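PDB 1RVK: isomerase/lactonizing enzyme from Agrobacterium tumefaciens, which is of unknown function but, as a magnesium-binding member of the enolase superfamily, probably catalyses a reaction begun by removing the proton alpha to a substrate carboxylate. Local coordinates for residues A[20-24]-A[173-177]; A[56-61]-A[95-100]. One frame throughout, in Å; residues are numbered along the deposited sequence.

Contact 1. Residues A[20-24]-A[173-177]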
loop_
_atom_site.group_PDB
_atom_site.type_symbol
_atom_site.label_atom_id
_atom_site.label_comp_id
_atom_site.label_asym_id
_atom_site.label_seq_id
_atom_site.Cartn_x
_atom_site.Cartn_y
_atom_site.Cartn_z
ATOM N N ASP A 20 7.270 15.212 0.580
ATOM C CA ASP A 20 8.059 16.118 1.408
ATOM C C ASP A 20 9.269 15.426 2.028
ATOM O O ASP A 20 9.527 14.251 1.767
ATOM C CB ASP A 20 7.198 16.770 2.502
ATOM C CG ASP A 20 6.533 15.763 3.414
ATOM O OD1 ASP A 20 7.152 14.720 3.714
ATOM O OD2 ASP A 20 5.391 16.029 3.851
ATOM N N SER A 21 10.014 16.163 2.843
ATOM C CA SER A 21 11.213 15.627 3.470
ATOM C C SER A 21 10.977 14.409 4.352
ATOM O O SER A 21 11.885 13.601 4.547
ATOM C CB SER A 21 11.910 16.723 4.274
ATOM O OG SER A 21 12.399 17.730 3.408
ATOM N N ALA A 22 9.764 14.274 4.884
ATOM C CA ALA A 22 9.432 13.137 5.739
ATOM C C ALA A 22 8.843 11.985 4.927
ATOM O O ALA A 22 8.522 10.930 5.479
ATOM C CB ALA A 22 8.450 13.565 6.830
ATOM N N GLY A 23 8.686 12.195 3.622
ATOM C CA GLY A 23 8.154 11.147 2.765
ATOM C C GLY A 23 6.651 11.139 2.545
ATOM O O GLY A 23 6.118 10.181 1.986
ATOM N N HIS A 24 5.956 12.190 2.972
ATOM C CA HIS A 24 4.505 12.251 2.793
ATOM C C HIS A 24 4.161 12.856 1.435
ATOM O O HIS A 24 4.771 13.842 1.016
ATOM C CB HIS A 24 3.866 13.075 3.917
ATOM C CG HIS A 24 4.272 12.634 5.289
ATOM N ND1 HIS A 24 4.146 11.331 5.716
ATOM C CD2 HIS A 24 4.825 13.317 6.319
ATOM C CE1 HIS A 24 4.608 11.228 6.950
ATOM N NE2 HIS A 24 5.025 12.419 7.340
ATOM N N TRP A 173 -2.736 16.107 9.203
ATOM C CA TRP A 173 -1.512 16.910 9.115
ATOM C C TRP A 173 -0.287 16.383 9.852
ATOM O O TRP A 173 -0.362 15.983 11.015
ATOM C CB TRP A 173 -1.802 18.334 9.585
ATOM C CG TRP A 173 -2.858 19.022 8.778
ATOM C CD1 TRP A 173 -2.680 19.733 7.621
ATOM C CD2 TRP A 173 -4.259 19.065 9.066
ATOM N NE1 TRP A 173 -3.888 20.217 7.174
ATOM C CE2 TRP A 173 -4.874 19.821 8.040
ATOM C CE3 TRP A 173 -5.058 18.539 10.091
ATOM C CZ2 TRP A 173 -6.251 20.062 8.008
ATOM C CZ3 TRP A 173 -6.432 18.780 10.061
ATOM C CH2 TRP A 173 -7.012 19.537 9.023
HETATM N N MSE A 174 0.852 16.420 9.164
HETATM C CA MSE A 174 2.110 15.946 9.724
HETATM C C MSE A 174 3.261 16.856 9.305
HETATM O O MSE A 174 3.218 17.476 8.242
HETATM C CB MSE A 174 2.391 14.524 9.226
HETATM C CG MSE A 174 1.261 13.538 9.483
HETATM SE SE MSE A 174 1.693 11.763 8.847
HETATM C CE MSE A 174 -0.099 11.079 8.661
ATOM N N PRO A 175 4.306 16.961 10.141
ATOM C CA PRO A 175 5.412 17.826 9.717
ATOM C C PRO A 175 5.977 17.257 8.411
ATOM O O PRO A 175 5.830 16.067 8.135
ATOM C CB PRO A 175 6.392 17.740 10.889
ATOM C CG PRO A 175 6.067 16.420 11.531
ATOM C CD PRO A 175 4.565 16.366 11.461
ATOM N N PRO A 176 6.655 18.086 7.604
ATOM C CA PRO A 176 6.979 19.501 7.794
ATOM C C PRO A 176 5.866 20.556 7.759
ATOM O O PRO A 176 6.163 21.742 7.617
ATOM C CB PRO A 176 8.043 19.748 6.727
ATOM C CG PRO A 176 7.603 18.858 5.623
ATOM C CD PRO A 176 7.247 17.584 6.351
ATOM N N VAL A 177 4.600 20.158 7.873
ATOM C CA VAL A 177 3.542 21.169 7.906
ATOM C C VAL A 177 3.874 22.011 9.135
ATOM O O VAL A 177 3.961 21.494 10.248
ATOM C CB VAL A 177 2.128 20.554 8.061
ATOM C CG1 VAL A 177 1.134 21.627 8.516
ATOM C CG2 VAL A 177 1.666 19.976 6.729
HETATM O O HOH W 1 3.648 17.218 5.535
HETATM O O HOH W 2 5.858 13.643 9.681
#
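Ala22 and Pro176 bring the two loops closest along the backbone, their CA atoms 7.1 Å apart. Residues 20-24 form a type I turn with a G1 bulge closing the hairpin of strands 17-19 and 25-28; Gly23 takes the bulge position, where phi is positive. Opposite, a cis peptide before Pro176 folds 173-177 back, and Val177 N bonds to Met174 O.

His24 carries much of the contact. Its CG stands anti to the carbonyl carbon (chi1 -52°), directing the imidazole at the other loop, where selenium of Met174, a selenomethionine, lies over one face, 3.9 Å from the ring centroid and displaced toward CE1. Pro175 O sits in the ring plane at the edge, 3.4 Å from His24 CD2. One water joins His24 NE2 (2.8 Å) to the same Pro175 O. The Asp20 carboxylate has two tasks: OD1 receives His24 N at 2.9 Å, from above the carboxylate plane, while OD2 lies 3.5 Å from Pro176 CD. A second water lies between Asp20 OD2 (2.7 Å) and Met174 O (2.8 Å), within hydrogen-bonding distance of both.

Such an N-terminal turn, set against the loop after the second barrel strand, is consistent with the capping-domain loops that close enolase-superfamily active sites. Waters supply the polar links, and selenium, standing for methionine sulfur, the ring contact.

Contact 2. Residues A[56-61]-A[95-100]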
loop_
_atom_site.group_PDB
_atom_site.type_symbol
_atom_site.label_atom_id
_atom_site.label_comp_id
_atom_site.label_asym_id
_atom_site.label_seq_id
_atom_site.Cartn_x
_atom_site.Cartn_y
_atom_site.Cartn_z
ATOM N N ILE A 56 15.743 1.223 -5.052
ATOM C CA ILE A 56 15.408 -0.105 -4.553
ATOM C C ILE A 56 15.936 -1.236 -5.435
ATOM O O ILE A 56 16.181 -2.345 -4.956
ATOM C CB ILE A 56 13.877 -0.212 -4.372
ATOM C CG1 ILE A 56 13.446 0.758 -3.268
ATOM C CG2 ILE A 56 13.467 -1.640 -4.029
ATOM C CD1 ILE A 56 11.951 1.033 -3.219
ATOM N N VAL A 57 16.125 -0.951 -6.720
ATOM C CA VAL A 57 16.634 -1.944 -7.662
ATOM C C VAL A 57 17.870 -1.415 -8.386
ATOM O O VAL A 57 18.093 -1.720 -9.561
ATOM C CB VAL A 57 15.569 -2.325 -8.712
ATOM C CG1 VAL A 57 14.430 -3.087 -8.048
ATOM C CG2 VAL A 57 15.043 -1.072 -9.396
ATOM N N ARG A 58 18.671 -0.619 -7.683
ATOM C CA ARG A 58 19.882 -0.065 -8.278
ATOM C C ARG A 58 20.892 -1.193 -8.514
ATOM O O ARG A 58 20.772 -2.281 -7.947
ATOM C CB ARG A 58 20.470 1.033 -7.376
ATOM C CG ARG A 58 20.946 0.578 -5.996
ATOM C CD ARG A 58 21.411 1.783 -5.183
ATOM N NE ARG A 58 22.115 1.410 -3.958
ATOM C CZ ARG A 58 21.532 0.920 -2.868
ATOM N NH1 ARG A 58 20.219 0.737 -2.832
ATOM N NH2 ARG A 58 22.268 0.617 -1.804
ATOM N N PRO A 59 21.894 -0.953 -9.371
ATOM C CA PRO A 59 22.910 -1.964 -9.675
ATOM C C PRO A 59 23.513 -2.704 -8.484
ATOM O O PRO A 59 23.658 -3.928 -8.523
ATOM C CB PRO A 59 23.949 -1.173 -10.458
ATOM C CG PRO A 59 23.086 -0.207 -11.228
ATOM C CD PRO A 59 22.129 0.275 -10.154
ATOM N N HIS A 60 23.869 -1.976 -7.430
ATOM C CA HIS A 60 24.461 -2.623 -6.265
ATOM C C HIS A 60 23.617 -3.778 -5.742
ATOM O O HIS A 60 24.140 -4.852 -5.444
ATOM C CB HIS A 60 24.689 -1.616 -5.133
ATOM C CG HIS A 60 25.200 -2.241 -3.872
ATOM N ND1 HIS A 60 24.376 -2.571 -2.817
ATOM C CD2 HIS A 60 26.442 -2.652 -3.521
ATOM C CE1 HIS A 60 25.088 -3.157 -1.871
ATOM N NE2 HIS A 60 26.345 -3.219 -2.273
ATOM N N VAL A 61 22.314 -3.554 -5.636
ATOM C CA VAL A 61 21.398 -4.566 -5.129
ATOM C C VAL A 61 21.159 -5.685 -6.134
ATOM O O VAL A 61 21.093 -6.858 -5.767
ATOM C CB VAL A 61 20.042 -3.929 -4.744
ATOM C CG1 VAL A 61 19.099 -4.988 -4.207
ATOM C CG2 VAL A 61 20.265 -2.844 -3.701
ATOM N N GLN A 95 21.387 -3.113 3.008
ATOM C CA GLN A 95 21.040 -2.744 1.639
ATOM C C GLN A 95 20.003 -3.636 0.947
ATOM O O GLN A 95 19.377 -3.204 -0.014
ATOM C CB GLN A 95 22.311 -2.648 0.788
ATOM C CG GLN A 95 23.369 -1.730 1.390
ATOM C CD GLN A 95 22.817 -0.370 1.797
ATOM O OE1 GLN A 95 23.085 0.119 2.897
ATOM N NE2 GLN A 95 22.049 0.248 0.913
ATOM N N LEU A 96 19.823 -4.872 1.410
ATOM C CA LEU A 96 18.814 -5.744 0.802
ATOM C C LEU A 96 17.561 -5.592 1.662
ATOM O O LEU A 96 17.383 -6.291 2.657
ATOM C CB LEU A 96 19.277 -7.206 0.780
ATOM C CG LEU A 96 18.307 -8.185 0.100
ATOM C CD1 LEU A 96 18.082 -7.765 -1.352
ATOM C CD2 LEU A 96 18.857 -9.600 0.172
ATOM N N THR A 97 16.701 -4.666 1.255
ATOM C CA THR A 97 15.483 -4.334 1.989
ATOM C C THR A 97 14.232 -5.121 1.630
ATOM O O THR A 97 14.189 -5.816 0.612
ATOM C CB THR A 97 15.161 -2.857 1.797
ATOM O OG1 THR A 97 14.789 -2.635 0.428
ATOM C CG2 THR A 97 16.386 -2.007 2.125
ATOM N N ASP A 98 13.208 -5.006 2.477
ATOM C CA ASP A 98 11.945 -5.689 2.214
ATOM C C ASP A 98 11.377 -5.146 0.909
ATOM O O ASP A 98 10.675 -5.854 0.183
ATOM C CB ASP A 98 10.928 -5.452 3.341
ATOM C CG ASP A 98 11.336 -6.095 4.652
ATOM O OD1 ASP A 98 12.169 -7.028 4.635
ATOM O OD2 ASP A 98 10.807 -5.674 5.706
ATOM N N ARG A 99 11.677 -3.884 0.614
ATOM C CA ARG A 99 11.206 -3.269 -0.620
ATOM C C ARG A 99 11.798 -3.986 -1.832
ATOM O O ARG A 99 11.112 -4.186 -2.832
ATOM C CB ARG A 99 11.570 -1.778 -0.664
ATOM C CG ARG A 99 10.689 -0.891 0.212
ATOM C CD ARG A 99 9.221 -0.990 -0.194
ATOM N NE ARG A 99 8.941 -0.365 -1.486
ATOM C CZ ARG A 99 8.845 0.947 -1.683
ATOM N NH1 ARG A 99 8.589 1.421 -2.896
ATOM N NH2 ARG A 99 8.994 1.788 -0.669
ATOM N N THR A 100 13.070 -4.369 -1.752
ATOM C CA THR A 100 13.690 -5.081 -2.872
ATOM C C THR A 100 13.057 -6.470 -2.996
ATOM O O THR A 100 12.782 -6.944 -4.098
ATOM C CB THR A 100 15.218 -5.232 -2.680
ATOM O OG1 THR A 100 15.829 -3.938 -2.692
ATOM C CG2 THR A 100 15.821 -6.067 -3.802
HETATM O O HOH W 3 19.007 -0.633 -0.565
#
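Ile56 meets the start of helix 98-116 with both branches of its side chain. From CB, CG2 runs to Thr100, 3.6 Å from its OG1, and CG1 passes Arg99 CB. At the tip, CD1 lies 3.3 Å above the plane of the Arg99 guanidinium, toward its rim and nearest NH1, so a flat cationic group is laid over a methyl. Bends at chi2 and chi3 (-59° and -70°) curl the arginine round to bring that face there. A beta-branched residue suits this place because it offers two hydrocarbon arms to two neighbours.

The backbone of Ile56 is held as well: Thr100 OG1 donates to Ile56 O at 2.8 Å, in the carbonyl plane on a lone pair. The other branch of the threonine, CG2, meets Val61 CG1 tip to tip at a tight 3.5 Å, and Leu96 CD1 adds to this apolar patch. Thr97, the N-cap of helix 98-116, accepts Thr100 N on its OG1. Farther along the 56-61 segment, a water accepts from Arg58 NH1, which also bonds to Glu55 O, and donates to Gln95 O at 2.7 Å. The edge of the His60 ring rests near Gln95 CB.

Helices 59-70 and 98-116 of the capping domain are thus joined at their N-terminal ends. Thr100 satisfies a backbone carbonyl with one branch and packs with the other, fixing polar and apolar links together.

In the fold
Both contacts involve the N-terminal capping domain, but differently. Contact 2 ties two of its helices to each other, whereas contact 1 sets its 20-24 turn against the barrel domain. Along the chain, contact 2 is nested inside the loop that contact 1 closes; in space their centres are 24 Å apart and their nearest atoms about 9 Å, without touching. The magnesium ion, bound by Asp206, Glu232 and Glu258, lies about 7 Å from the Met174 side chain of contact 1 and about 13 Å from that of Arg99 in contact 2. Beside the latter, a salt bridge from Asp98 to Lys263 gives the helical part its own tie to the barrel.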